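Side-chain contacts in structural protein VP1 (Trichodysplasia spinulosa-associated polyomavirus, PDB 4U60), which forms the pentameric building block of the polyomavirus coat and binds sialylated glycolipid glycans such as that of GM1 on its surface: residues 198-203 / 236-241; 240-245 / 271-276; 133-138 / 225-230; 140-145 / 184-189. All blocks are in the same frame, centred on the assembly; numbering follows the deposited sequence. Where two conformers were deposited one is given.

Contact 1 (198-203 / 236-241). With EDO (1,2-ethanediol), chain S.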
loop_
_atom_site.group_PDB
_atom_site.type_symbol
_atom_site.label_atom_id
_atom_site.label_comp_id
_atom_site.label_asym_id
_atom_site.label_seq_id
_atom_site.Cartn_x
_atom_site.Cartn_y
_atom_site.Cartn_z
ATOM N N ASN C 198 24.437 15.467 10.986
ATOM C CA ASN C 198 23.224 15.163 11.757
ATOM C C ASN C 198 23.347 13.943 12.667
ATOM O O ASN C 198 22.378 13.213 12.896
ATOM C CB ASN C 198 22.011 15.054 10.807
ATOM C CG ASN C 198 21.579 16.403 10.294
ATOM O OD1 ASN C 198 21.321 17.307 11.084
ATOM N ND2 ASN C 198 21.558 16.581 8.990
ATOM N N GLU C 199 24.516 13.777 13.246
ATOM C CA GLU C 199 24.762 12.705 14.185
ATOM C C GLU C 199 23.936 12.879 15.480
ATOM O O GLU C 199 23.645 11.912 16.162
ATOM C CB GLU C 199 26.257 12.637 14.508
ATOM C CG GLU C 199 27.130 12.353 13.275
ATOM C CD GLU C 199 27.624 13.580 12.474
ATOM O OE1 GLU C 199 27.135 14.734 12.659
ATOM O OE2 GLU C 199 28.543 13.357 11.621
ATOM N N ASN C 200 23.545 14.117 15.762
ATOM C CA ASN C 200 22.848 14.476 16.966
ATOM C C ASN C 200 21.410 14.954 16.707
ATOM O O ASN C 200 20.833 15.640 17.528
ATOM C CB ASN C 200 23.678 15.567 17.664
ATOM C CG ASN C 200 23.316 15.742 19.122
ATOM O OD1 ASN C 200 22.985 14.784 19.821
ATOM N ND2 ASN C 200 23.419 16.989 19.603
ATOM N N THR C 201 20.842 14.551 15.569
ATOM C CA THR C 201 19.446 14.815 15.195
ATOM C C THR C 201 18.861 13.555 14.584
ATOM O O THR C 201 19.558 12.806 13.912
ATOM C CB THR C 201 19.360 15.987 14.193
ATOM O OG1 THR C 201 19.759 17.197 14.873
ATOM C CG2 THR C 201 17.967 16.138 13.562
ATOM N N ARG C 202 17.585 13.319 14.796
ATOM C CA ARG C 202 16.880 12.274 14.055
ATOM C C ARG C 202 15.906 12.968 13.134
ATOM O O ARG C 202 15.185 13.865 13.560
ATOM C CB ARG C 202 16.108 11.368 15.004
ATOM C CG ARG C 202 16.916 10.852 16.176
ATOM C CD ARG C 202 18.146 10.055 15.750
ATOM N NE ARG C 202 18.796 9.576 16.956
ATOM C CZ ARG C 202 19.962 9.995 17.437
ATOM N NH1 ARG C 202 20.759 10.841 16.770
ATOM N NH2 ARG C 202 20.345 9.521 18.595
ATOM N N TYR C 203 15.867 12.564 11.874
ATOM C CA TYR C 203 14.883 13.132 10.939
ATOM C C TYR C 203 14.186 12.035 10.131
ATOM O O TYR C 203 14.731 10.950 9.922
ATOM C CB TYR C 203 15.494 14.192 9.989
ATOM C CG TYR C 203 16.638 13.708 9.128
ATOM C CD1 TYR C 203 16.410 13.031 7.927
ATOM C CD2 TYR C 203 17.956 13.947 9.502
ATOM C CE1 TYR C 203 17.473 12.594 7.140
ATOM C CE2 TYR C 203 19.023 13.527 8.729
ATOM C CZ TYR C 203 18.782 12.846 7.557
ATOM O OH TYR C 203 19.827 12.412 6.789
ATOM N N LEU C 236 21.556 14.772 22.238
ATOM C CA LEU C 236 22.044 15.445 23.460
ATOM C C LEU C 236 21.999 16.948 23.228
ATOM O O LEU C 236 22.524 17.449 22.237
ATOM C CB LEU C 236 23.435 14.954 23.814
ATOM C CG LEU C 236 23.532 13.448 24.094
ATOM C CD1 LEU C 236 24.990 13.031 24.226
ATOM C CD2 LEU C 236 22.775 13.053 25.350
ATOM N N CYS C 237 21.274 17.644 24.099
ATOM C CA CYS C 237 20.910 19.027 23.863
ATOM C C CYS C 237 21.994 20.009 24.277
ATOM O O CYS C 237 22.106 20.403 25.455
ATOM C CB CYS C 237 19.587 19.322 24.576
ATOM S SG CYS C 237 18.232 18.387 23.817
ATOM N N LYS C 238 22.788 20.400 23.283
ATOM C CA LYS C 238 23.926 21.276 23.490
ATOM C C LYS C 238 23.459 22.657 23.920
ATOM O O LYS C 238 22.515 23.215 23.343
ATOM C CB LYS C 238 24.753 21.345 22.215
ATOM C CG LYS C 238 25.425 20.021 21.873
ATOM C CD LYS C 238 26.142 20.082 20.534
ATOM C CE LYS C 238 26.865 18.768 20.240
ATOM N NZ LYS C 238 27.572 18.785 18.932
ATOM N N GLY C 239 24.092 23.180 24.958
ATOM C CA GLY C 239 23.697 24.463 25.533
ATOM C C GLY C 239 22.264 24.498 26.029
ATOM O O GLY C 239 21.640 25.561 26.055
ATOM N N ASP C 240 21.738 23.339 26.428
ATOM C CA ASP C 240 20.343 23.211 26.880
ATOM C C ASP C 240 19.323 23.734 25.863
ATOM O O ASP C 240 18.307 24.317 26.240
ATOM C CB ASP C 240 20.176 23.924 28.235
ATOM C CG ASP C 240 21.112 23.385 29.292
ATOM O OD1 ASP C 240 21.498 22.189 29.207
ATOM O OD2 ASP C 240 21.503 24.163 30.207
ATOM N N GLY C 241 19.548 23.457 24.580
ATOM C CA GLY C 241 18.599 23.827 23.529
ATOM C C GLY C 241 18.119 22.580 22.827
ATOM O O GLY C 241 18.926 21.719 22.479
HETATM C C1 EDO S . 23.102 11.369 19.574
HETATM O O1 EDO S . 23.057 10.038 19.046
HETATM C C2 EDO S . 24.239 11.520 20.590
HETATM O O2 EDO S . 24.952 12.756 20.389
#
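Asn200 clasps the backbone of Leu236 through both ends of its side-chain amide, tying the start of one jelly-roll strand to the loop that leads into another. The residue sits at the third position of a type I turn running from Asn198 to Thr201, just ahead of strand 201-208. Its CG lies anti to the backbone N (chi1 -162°), which swings the amide out toward the 236-241 loop. There OD1 accepts from Leu236 N at 2.8 Å, with an N-H...O angle of 169°, while ND2 donates to Leu236 O at 2.8 Å, equally straight. The Leu236 oxygen lies in the amide plane of Asn200, and two bonds to one backbone residue should fix the rotation of the amide. This is the tight part.

The outer side is looser. Lys238, an exposed residue, passes with CE 3.9 Å from Asn200 ND2, its chain extended beyond CG; its ammonium goes on to a salt bridge with Glu138, whose OE2 also accepts a hydrogen bond from Asn200 ND2. On another flank an ethanediol, probably from the crystallisation liquor, spans Asn200 and Arg202. Its O1 lies at the guanidinium edge, near the plane, 2.8 Å from Arg202 NH2, whereas the bond from NH1 is weak. At its other end, O2 donates to Asn200 OD1 over 2.9 Å, giving that oxygen a second donor beside Leu236 N.

Contact 2 (240-245 / 271-276)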
loop_
_atom_site.group_PDB
_atom_site.type_symbol
_atom_site.label_atom_id
_atom_site.label_comp_id
_atom_site.label_asym_id
_atom_site.label_seq_id
_atom_site.Cartn_x
_atom_site.Cartn_y
_atom_site.Cartn_z
ATOM N N ASP C 240 21.738 23.339 26.428
ATOM C CA ASP C 240 20.343 23.211 26.880
ATOM C C ASP C 240 19.323 23.734 25.863
ATOM O O ASP C 240 18.307 24.317 26.240
ATOM C CB ASP C 240 20.176 23.924 28.235
ATOM C CG ASP C 240 21.112 23.385 29.292
ATOM O OD1 ASP C 240 21.498 22.189 29.207
ATOM O OD2 ASP C 240 21.503 24.163 30.207
ATOM N N GLY C 241 19.548 23.457 24.580
ATOM C CA GLY C 241 18.599 23.827 23.529
ATOM C C GLY C 241 18.119 22.580 22.827
ATOM O O GLY C 241 18.926 21.719 22.479
ATOM N N LEU C 242 16.817 22.494 22.618
ATOM C CA LEU C 242 16.191 21.399 21.863
ATOM C C LEU C 242 15.723 21.981 20.551
ATOM O O LEU C 242 15.022 22.991 20.524
ATOM C CB LEU C 242 14.999 20.867 22.647
ATOM C CG LEU C 242 14.112 19.821 21.981
ATOM C CD1 LEU C 242 14.910 18.560 21.699
ATOM C CD2 LEU C 242 12.916 19.540 22.879
ATOM N N TYR C 243 16.052 21.304 19.459
ATOM C CA TYR C 243 15.749 21.816 18.133
ATOM C C TYR C 243 14.724 20.928 17.449
ATOM O O TYR C 243 14.934 19.718 17.331
ATOM C CB TYR C 243 17.054 21.910 17.335
ATOM C CG TYR C 243 18.082 22.820 17.997
ATOM C CD1 TYR C 243 18.766 22.427 19.139
ATOM C CD2 TYR C 243 18.342 24.073 17.482
ATOM C CE1 TYR C 243 19.690 23.257 19.736
ATOM C CE2 TYR C 243 19.260 24.912 18.065
ATOM C CZ TYR C 243 19.936 24.494 19.187
ATOM O OH TYR C 243 20.846 25.342 19.739
ATOM N N VAL C 244 13.639 21.556 17.002
ATOM C CA VAL C 244 12.524 20.858 16.374
ATOM C C VAL C 244 12.250 21.523 15.042
ATOM O O VAL C 244 12.166 22.755 14.967
ATOM C CB VAL C 244 11.272 20.921 17.270
ATOM C CG1 VAL C 244 10.128 20.165 16.639
ATOM C CG2 VAL C 244 11.597 20.373 18.657
ATOM N N SER C 245 12.083 20.702 13.999
ATOM C CA SER C 245 11.898 21.234 12.657
ATOM C C SER C 245 10.895 20.393 11.908
ATOM O O SER C 245 10.789 19.198 12.177
ATOM C CB SER C 245 13.223 21.229 11.885
ATOM O OG SER C 245 14.269 21.857 12.636
ATOM N N ILE C 271 7.807 15.801 23.481
ATOM C CA ILE C 271 9.122 15.190 23.546
ATOM C C ILE C 271 9.498 14.898 24.995
ATOM O O ILE C 271 9.410 15.768 25.861
ATOM C CB ILE C 271 10.174 16.113 22.892
ATOM C CG1 ILE C 271 9.807 16.345 21.425
ATOM C CG2 ILE C 271 11.561 15.523 23.044
ATOM C CD1 ILE C 271 10.432 17.561 20.801
ATOM N N LEU C 272 9.893 13.659 25.244
ATOM C CA LEU C 272 10.346 13.219 26.555
ATOM C C LEU C 272 11.852 13.304 26.599
ATOM O O LEU C 272 12.509 12.805 25.694
ATOM C CB LEU C 272 9.899 11.779 26.786
ATOM C CG LEU C 272 10.313 11.159 28.111
ATOM C CD1 LEU C 272 9.512 11.777 29.238
ATOM C CD2 LEU C 272 10.126 9.646 28.073
ATOM N N LEU C 273 12.395 13.935 27.646
ATOM C CA LEU C 273 13.853 14.052 27.816
ATOM C C LEU C 273 14.272 13.585 29.185
ATOM O O LEU C 273 13.483 13.634 30.145
ATOM C CB LEU C 273 14.347 15.486 27.623
ATOM C CG LEU C 273 13.990 16.108 26.273
ATOM C CD1 LEU C 273 12.798 17.033 26.453
ATOM C CD2 LEU C 273 15.142 16.879 25.674
ATOM N N ARG C 274 15.522 13.145 29.274
ATOM C CA ARG C 274 16.071 12.627 30.502
ATOM C C ARG C 274 17.467 13.183 30.704
ATOM O O ARG C 274 18.137 13.575 29.747
ATOM C CB ARG C 274 16.106 11.096 30.490
ATOM C CG ARG C 274 17.096 10.482 29.511
ATOM C CD ARG C 274 17.013 8.970 29.505
ATOM N NE ARG C 274 17.848 8.379 28.462
ATOM C CZ ARG C 274 17.763 7.110 28.037
ATOM N NH1 ARG C 274 16.882 6.273 28.560
ATOM N NH2 ARG C 274 18.568 6.669 27.088
ATOM N N LYS C 275 17.901 13.210 31.954
ATOM C CA LYS C 275 19.224 13.713 32.271
ATOM C C LYS C 275 20.285 12.657 32.015
ATOM O O LYS C 275 20.177 11.530 32.500
ATOM C CB LYS C 275 19.309 14.162 33.726
ATOM C CG LYS C 275 18.588 15.461 34.013
ATOM C CD LYS C 275 18.738 15.855 35.477
ATOM C CE LYS C 275 17.824 17.023 35.820
ATOM N NZ LYS C 275 17.864 17.344 37.272
ATOM N N ARG C 276 21.315 13.062 31.274
ATOM C CA ARG C 276 22.449 12.207 30.940
ATOM C C ARG C 276 23.767 12.865 31.371
ATOM O O ARG C 276 24.047 14.013 31.030
ATOM C CB ARG C 276 22.484 11.963 29.436
ATOM C CG ARG C 276 23.727 11.238 28.927
ATOM C CD ARG C 276 23.692 9.751 29.235
ATOM N NE ARG C 276 22.818 9.044 28.301
ATOM C CZ ARG C 276 22.921 7.756 27.963
ATOM N NH1 ARG C 276 23.863 6.982 28.491
ATOM N NH2 ARG C 276 22.072 7.245 27.073
#
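Leu242 and Val244 meet Ile271 and Leu273 in the interior of the jelly roll, where the two long arms of the hairpin 241-254 / 260-279 face one another. The short segments run nearly antiparallel, at 155° between their N-to-C directions, but their axes come no closer than 10.9 Å. Such a spacing is too wide for backbone pairing, and no hydrogen bond crosses here; side chains bridge the gap, with all four residues directing their CB atoms at the opposite strand.

The apolar contacts centre on one methyl group. Ile271 CD1 meets two methyls of the facing strand tip to tip, 3.8 Å from Leu242 CD2 and 3.7 Å from Val244 CG2. Ile271 sends CG1 anti to its carbonyl carbon (chi1 -60°) and continues almost extended, which puts CD1 at the end of the branch, within reach of both methyls. Leu242 divides its methyls: while CD2 serves Ile271, CD1 faces Leu273. Val135 of strand 129-136 also packs against both Leu242 and Ile271.

Polar bonds hold the two strands to other neighbours. Strand 241-245 is backbone-bonded through Leu242 and Val244 to Ile73 and Ala71, and through Tyr243 and Ser245 to Gly136 and Ala134. Farther along the other arm, Arg274 and Arg276 each form a salt bridge with Glu91. The longest of the apolar approaches runs from Leu242 CD1 to Leu273 CD2, at 4.3 Å.

Contact 3 (133-138 / 225-230)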
loop_
_atom_site.group_PDB
_atom_site.type_symbol
_atom_site.label_atom_id
_atom_site.label_comp_id
_atom_site.label_asym_id
_atom_site.label_seq_id
_atom_site.Cartn_x
_atom_site.Cartn_y
_atom_site.Cartn_z
ATOM N N PHE C 133 9.833 15.675 9.750
ATOM C CA PHE C 133 10.117 16.304 11.032
ATOM C C PHE C 133 11.495 15.847 11.491
ATOM O O PHE C 133 12.031 14.835 11.035
ATOM C CB PHE C 133 9.047 16.036 12.103
ATOM C CG PHE C 133 9.021 14.627 12.618
ATOM C CD1 PHE C 133 8.292 13.648 11.959
ATOM C CD2 PHE C 133 9.721 14.286 13.754
ATOM C CE1 PHE C 133 8.252 12.344 12.424
ATOM C CE2 PHE C 133 9.686 12.965 14.215
ATOM C CZ PHE C 133 8.952 12.006 13.546
ATOM N N ALA C 134 12.080 16.655 12.363
ATOM C CA ALA C 134 13.381 16.370 12.920
ATOM C C ALA C 134 13.418 16.873 14.353
ATOM O O ALA C 134 12.829 17.920 14.684
ATOM C CB ALA C 134 14.464 17.027 12.100
ATOM N N VAL C 135 14.053 16.091 15.208
ATOM C CA VAL C 135 14.302 16.466 16.609
ATOM C C VAL C 135 15.781 16.236 16.875
ATOM O O VAL C 135 16.311 15.159 16.603
ATOM C CB VAL C 135 13.450 15.639 17.595
ATOM C CG1 VAL C 135 13.701 16.074 19.048
ATOM C CG2 VAL C 135 11.969 15.749 17.269
ATOM N N GLY C 136 16.454 17.259 17.399
ATOM C CA GLY C 136 17.879 17.148 17.687
ATOM C C GLY C 136 18.361 18.070 18.776
ATOM O O GLY C 136 17.618 18.889 19.312
ATOM N N GLY C 137 19.632 17.896 19.104
ATOM C CA GLY C 137 20.273 18.664 20.155
ATOM C C GLY C 137 21.077 19.837 19.642
ATOM O O GLY C 137 21.864 20.425 20.384
ATOM N N GLU C 138 20.889 20.167 18.378
ATOM C CA GLU C 138 21.592 21.271 17.724
ATOM C C GLU C 138 20.834 21.504 16.409
ATOM O O GLU C 138 19.988 20.702 16.060
ATOM C CB GLU C 138 23.049 20.900 17.490
ATOM C CG GLU C 138 23.255 19.670 16.634
ATOM C CD GLU C 138 24.694 19.246 16.670
ATOM O OE1 GLU C 138 25.432 19.643 15.753
ATOM O OE2 GLU C 138 25.108 18.549 17.625
ATOM N N THR C 225 7.529 7.744 18.867
ATOM C CA THR C 225 8.710 7.520 18.026
ATOM C C THR C 225 9.950 7.560 18.937
ATOM O O THR C 225 10.195 8.560 19.583
ATOM C CB THR C 225 8.833 8.617 16.972
ATOM O OG1 THR C 225 7.634 8.662 16.172
ATOM C CG2 THR C 225 10.050 8.377 16.100
ATOM N N VAL C 226 10.682 6.463 19.010
ATOM C CA VAL C 226 11.885 6.369 19.823
ATOM C C VAL C 226 13.019 7.116 19.114
ATOM O O VAL C 226 13.277 6.882 17.936
ATOM C CB VAL C 226 12.258 4.892 20.068
ATOM C CG1 VAL C 226 13.588 4.779 20.804
ATOM C CG2 VAL C 226 11.154 4.187 20.850
ATOM N N LEU C 227 13.665 8.030 19.841
ATOM C CA LEU C 227 14.768 8.837 19.314
ATOM C C LEU C 227 16.158 8.291 19.676
ATOM O O LEU C 227 17.180 8.819 19.228
ATOM C CB LEU C 227 14.626 10.292 19.785
ATOM C CG LEU C 227 13.361 11.022 19.311
ATOM C CD1 LEU C 227 13.218 12.330 20.080
ATOM C CD2 LEU C 227 13.415 11.298 17.817
ATOM N N LEU C 228 16.194 7.254 20.497
ATOM C CA LEU C 228 17.457 6.596 20.839
ATOM C C LEU C 228 18.091 5.957 19.599
ATOM O O LEU C 228 17.402 5.387 18.756
ATOM C CB LEU C 228 17.216 5.530 21.893
ATOM C CG LEU C 228 16.586 6.015 23.210
ATOM C CD1 LEU C 228 16.558 4.872 24.216
ATOM C CD2 LEU C 228 17.323 7.208 23.801
ATOM N N ASP C 229 19.404 6.053 19.480
ATOM C CA ASP C 229 20.090 5.388 18.372
ATOM C C ASP C 229 20.362 3.924 18.697
ATOM O O ASP C 229 19.890 3.405 19.716
ATOM C CB ASP C 229 21.346 6.164 17.982
ATOM C CG ASP C 229 22.450 6.125 19.037
ATOM O OD1 ASP C 229 22.431 5.300 19.973
ATOM O OD2 ASP C 229 23.363 6.969 18.912
ATOM N N GLU C 230 21.140 3.262 17.833
ATOM C CA GLU C 230 21.473 1.841 18.007
ATOM C C GLU C 230 22.282 1.542 19.274
ATOM O O GLU C 230 22.290 0.406 19.750
ATOM C CB GLU C 230 22.191 1.277 16.761
ATOM C CG GLU C 230 23.459 2.016 16.330
ATOM C CD GLU C 230 23.203 3.040 15.241
ATOM O OE1 GLU C 230 22.355 3.934 15.449
ATOM O OE2 GLU C 230 23.852 2.970 14.165
#
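Val135 and Leu227 bring their side chains together at about a right angle. The CG1 methyl of Val135 lies 3.9 Å from Leu227 CD1, and the same Leu227 methyl is 4.1 Å from Val135 CB, so a single branch end abuts the flank of the valine. Its position follows from the leucine's shape: CG stands anti to the carbonyl carbon (chi1 -62°), and chi2 near 168° stretches CD1 forward from the backbone. The CA atoms of this pair remain 8.1 Å apart, a separation that the two side chains span together.

Two residues back on each segment, Phe133 and Thr225 also direct their CB atoms across, but more loosely. Phe133 CZ is 4.5 Å from Thr225 OG1, and the oxygen approaches the ring obliquely. The same aromatic ring stacks with Tyr204 of strand 201-208, a residue that also touches Thr225 and Leu227.

In the jelly roll, this contact joins strand 129-136 to strand 225-226 and the loop that follows it. Ala92 of strand 86-99 packs on Leu227. No hydrogen bond links the segments, and 138 Å² is buried in total. For the buried Val135-Leu227 pair the chemistry implies cohesion through van der Waals contact and exclusion of water, which imposes little bond direction; the Phe133-Thr225 end is partly exposed.

Contact 4 (140-145 / 184-189)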
loop_
_atom_site.group_PDB
_atom_site.type_symbol
_atom_site.label_atom_id
_atom_site.label_comp_id
_atom_site.label_asym_id
_atom_site.label_seq_id
_atom_site.Cartn_x
_atom_site.Cartn_y
_atom_site.Cartn_z
ATOM N N LEU C 140 19.395 21.500 12.718
ATOM C CA LEU C 140 19.404 20.542 11.627
ATOM C C LEU C 140 20.433 21.007 10.608
ATOM O O LEU C 140 20.428 22.164 10.211
ATOM C CB LEU C 140 18.025 20.436 10.992
ATOM C CG LEU C 140 17.895 19.519 9.779
ATOM C CD1 LEU C 140 18.101 18.043 10.120
ATOM C CD2 LEU C 140 16.551 19.718 9.088
ATOM N N GLU C 141 21.321 20.103 10.206
ATOM C CA GLU C 141 22.368 20.411 9.256
ATOM C C GLU C 141 21.832 20.127 7.857
ATOM O O GLU C 141 21.234 19.092 7.620
ATOM C CB GLU C 141 23.636 19.630 9.592
ATOM C CG GLU C 141 24.295 20.194 10.841
ATOM C CD GLU C 141 25.242 19.239 11.550
ATOM O OE1 GLU C 141 24.834 18.097 11.851
ATOM O OE2 GLU C 141 26.383 19.681 11.871
ATOM N N LEU C 142 22.036 21.088 6.963
ATOM C CA LEU C 142 21.413 21.086 5.637
ATOM C C LEU C 142 22.442 20.944 4.519
ATOM O O LEU C 142 23.584 21.427 4.634
ATOM C CB LEU C 142 20.653 22.389 5.404
ATOM C CG LEU C 142 19.511 22.714 6.371
ATOM C CD1 LEU C 142 18.995 24.124 6.118
ATOM C CD2 LEU C 142 18.386 21.690 6.265
ATOM N N GLN C 143 21.983 20.324 3.441
ATOM C CA GLN C 143 22.701 20.195 2.168
ATOM C C GLN C 143 21.879 20.917 1.116
ATOM O O GLN C 143 20.665 20.754 1.044
ATOM C CB GLN C 143 22.867 18.724 1.789
ATOM C CG GLN C 143 23.375 18.462 0.374
ATOM C CD GLN C 143 24.793 18.941 0.168
ATOM O OE1 GLN C 143 25.693 18.638 0.962
ATOM N NE2 GLN C 143 25.001 19.723 -0.875
ATOM N N PHE C 144 22.521 21.750 0.313
ATOM C CA PHE C 144 21.850 22.380 -0.822
ATOM C C PHE C 144 21.746 21.375 -1.967
ATOM O O PHE C 144 22.729 20.721 -2.339
ATOM C CB PHE C 144 22.655 23.597 -1.276
ATOM C CG PHE C 144 21.964 24.463 -2.290
ATOM C CD1 PHE C 144 21.014 25.376 -1.904
ATOM C CD2 PHE C 144 22.279 24.363 -3.637
ATOM C CE1 PHE C 144 20.385 26.200 -2.823
ATOM C CE2 PHE C 144 21.655 25.181 -4.567
ATOM C CZ PHE C 144 20.688 26.060 -4.166
ATOM N N LEU C 145 20.560 21.270 -2.553
ATOM C CA LEU C 145 20.368 20.488 -3.786
ATOM C C LEU C 145 19.096 20.958 -4.446
ATOM O O LEU C 145 18.059 21.047 -3.788
ATOM C CB LEU C 145 20.325 18.982 -3.512
ATOM C CG LEU C 145 20.372 18.090 -4.756
ATOM C CD1 LEU C 145 20.987 16.738 -4.445
ATOM C CD2 LEU C 145 19.023 17.917 -5.413
ATOM N N GLY C 184 10.775 29.734 8.707
ATOM C CA GLY C 184 10.140 30.388 7.576
ATOM C C GLY C 184 11.069 31.077 6.587
ATOM O O GLY C 184 10.680 32.049 5.935
ATOM N N ALA C 185 12.274 30.545 6.417
ATOM C CA ALA C 185 13.304 31.220 5.610
ATOM C C ALA C 185 14.143 30.323 4.680
ATOM O O ALA C 185 14.686 30.803 3.689
ATOM C CB ALA C 185 14.241 31.963 6.532
ATOM N N PHE C 186 14.266 29.044 5.003
ATOM C CA PHE C 186 15.041 28.098 4.202
ATOM C C PHE C 186 14.111 27.307 3.279
ATOM O O PHE C 186 13.298 26.504 3.763
ATOM C CB PHE C 186 15.779 27.128 5.139
ATOM C CG PHE C 186 16.950 27.730 5.857
ATOM C CD1 PHE C 186 16.773 28.521 6.986
ATOM C CD2 PHE C 186 18.244 27.515 5.396
ATOM C CE1 PHE C 186 17.877 29.068 7.645
ATOM C CE2 PHE C 186 19.332 28.053 6.057
ATOM C CZ PHE C 186 19.151 28.841 7.172
ATOM N N PRO C 187 14.195 27.555 1.953
ATOM C CA PRO C 187 13.245 26.857 1.067
ATOM C C PRO C 187 13.443 25.362 1.044
ATOM O O PRO C 187 14.571 24.854 0.961
ATOM C CB PRO C 187 13.550 27.445 -0.310
ATOM C CG PRO C 187 14.104 28.804 -0.021
ATOM C CD PRO C 187 14.945 28.587 1.220
ATOM N N VAL C 188 12.334 24.638 1.073
ATOM C CA VAL C 188 12.471 23.173 1.035
ATOM C C VAL C 188 12.908 22.705 -0.341
ATOM O O VAL C 188 13.596 21.676 -0.440
ATOM C CB VAL C 188 11.258 22.372 1.556
ATOM C CG1 VAL C 188 10.869 22.848 2.953
ATOM C CG2 VAL C 188 10.082 22.383 0.566
ATOM N N GLU C 189 12.615 23.478 -1.388
ATOM C CA GLU C 189 12.987 23.071 -2.743
ATOM C C GLU C 189 14.491 23.000 -2.966
ATOM O O GLU C 189 14.922 22.375 -3.916
ATOM C CB GLU C 189 12.400 24.017 -3.795
ATOM C CG GLU C 189 12.997 25.405 -3.823
ATOM C CD GLU C 189 12.436 26.253 -4.942
ATOM O OE1 GLU C 189 11.215 26.214 -5.149
ATOM O OE2 GLU C 189 13.207 26.952 -5.619
#
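Next to Leu142 and Leu145, which meet Phe186 and Glu189 across the contact, the amide nitrogen of Gln143 is held by two carbonyl oxygens. Gln143 NE2 donates to Phe144 O at 2.9 Å with an N-H...O angle of 165°, and Asn173 O is its second partner. The Phe144 oxygen lies close to the plane of the Gln143 amide, although NE2 itself is tilted out of the carbonyl plane.

Apolar packing across the segments falls to Leu142 and Phe186. Leu142 CD1 comes within 3.5 Å of Phe186 CD2 and 3.9 Å of Phe186 CE2, beside the bond joining them, approaching the ring obliquely. In Leu142, CG anti to the carbonyl carbon (chi1 -60°) and chi2 of 172° extend CD1 to the phenylalanine ring.

Strand 141-144 is the middle strand of a small antiparallel sheet set beside the main jelly roll, and 184-189 belongs to the loop linking its outer strands, 177-179 and 191-193. Trp191, from the latter, meets the rings of both Phe144 and Phe186 edge to face.

Farther along, the two segments approach each other at Leu145 O and Glu189 O, two acceptors 3.4 Å apart without a bond between them. The Glu189 carboxylate turns elsewhere: OE2 bonds Tyr153 OH, and OE1 bonds NE2 of His109 of a neighbouring subunit. His109 lines a glycan pocket; Glu189 is therefore probably a second-shell residue and may position that histidine. The Glu189 side chain is about 9 Å from a bound sialic acid.

Contacts 1, 2 and 3 cluster within the jelly roll, with centres 7 to 9 Å apart, and all reach its main antiparallel sheet. Strand 129-136 of contact 3 lies between the strands 201-208 of contact 1 and 241-254 of contact 2. Contacts 1 and 2 share Asp240 and Gly241. Contact 4 stands apart, about 22 Å centre to centre from contact 2, on the smaller sheet; in sequence it is nested inside the loop closed by contact 3. Contact 1 then opens, its segments alternating with those of contact 3, and contact 2 opens last, on the segment where contact 1 ends. Contacts 1, 3 and 4 reach the second subunit, whereas contact 2 touches no other chain, which places those three along the pentamer interface.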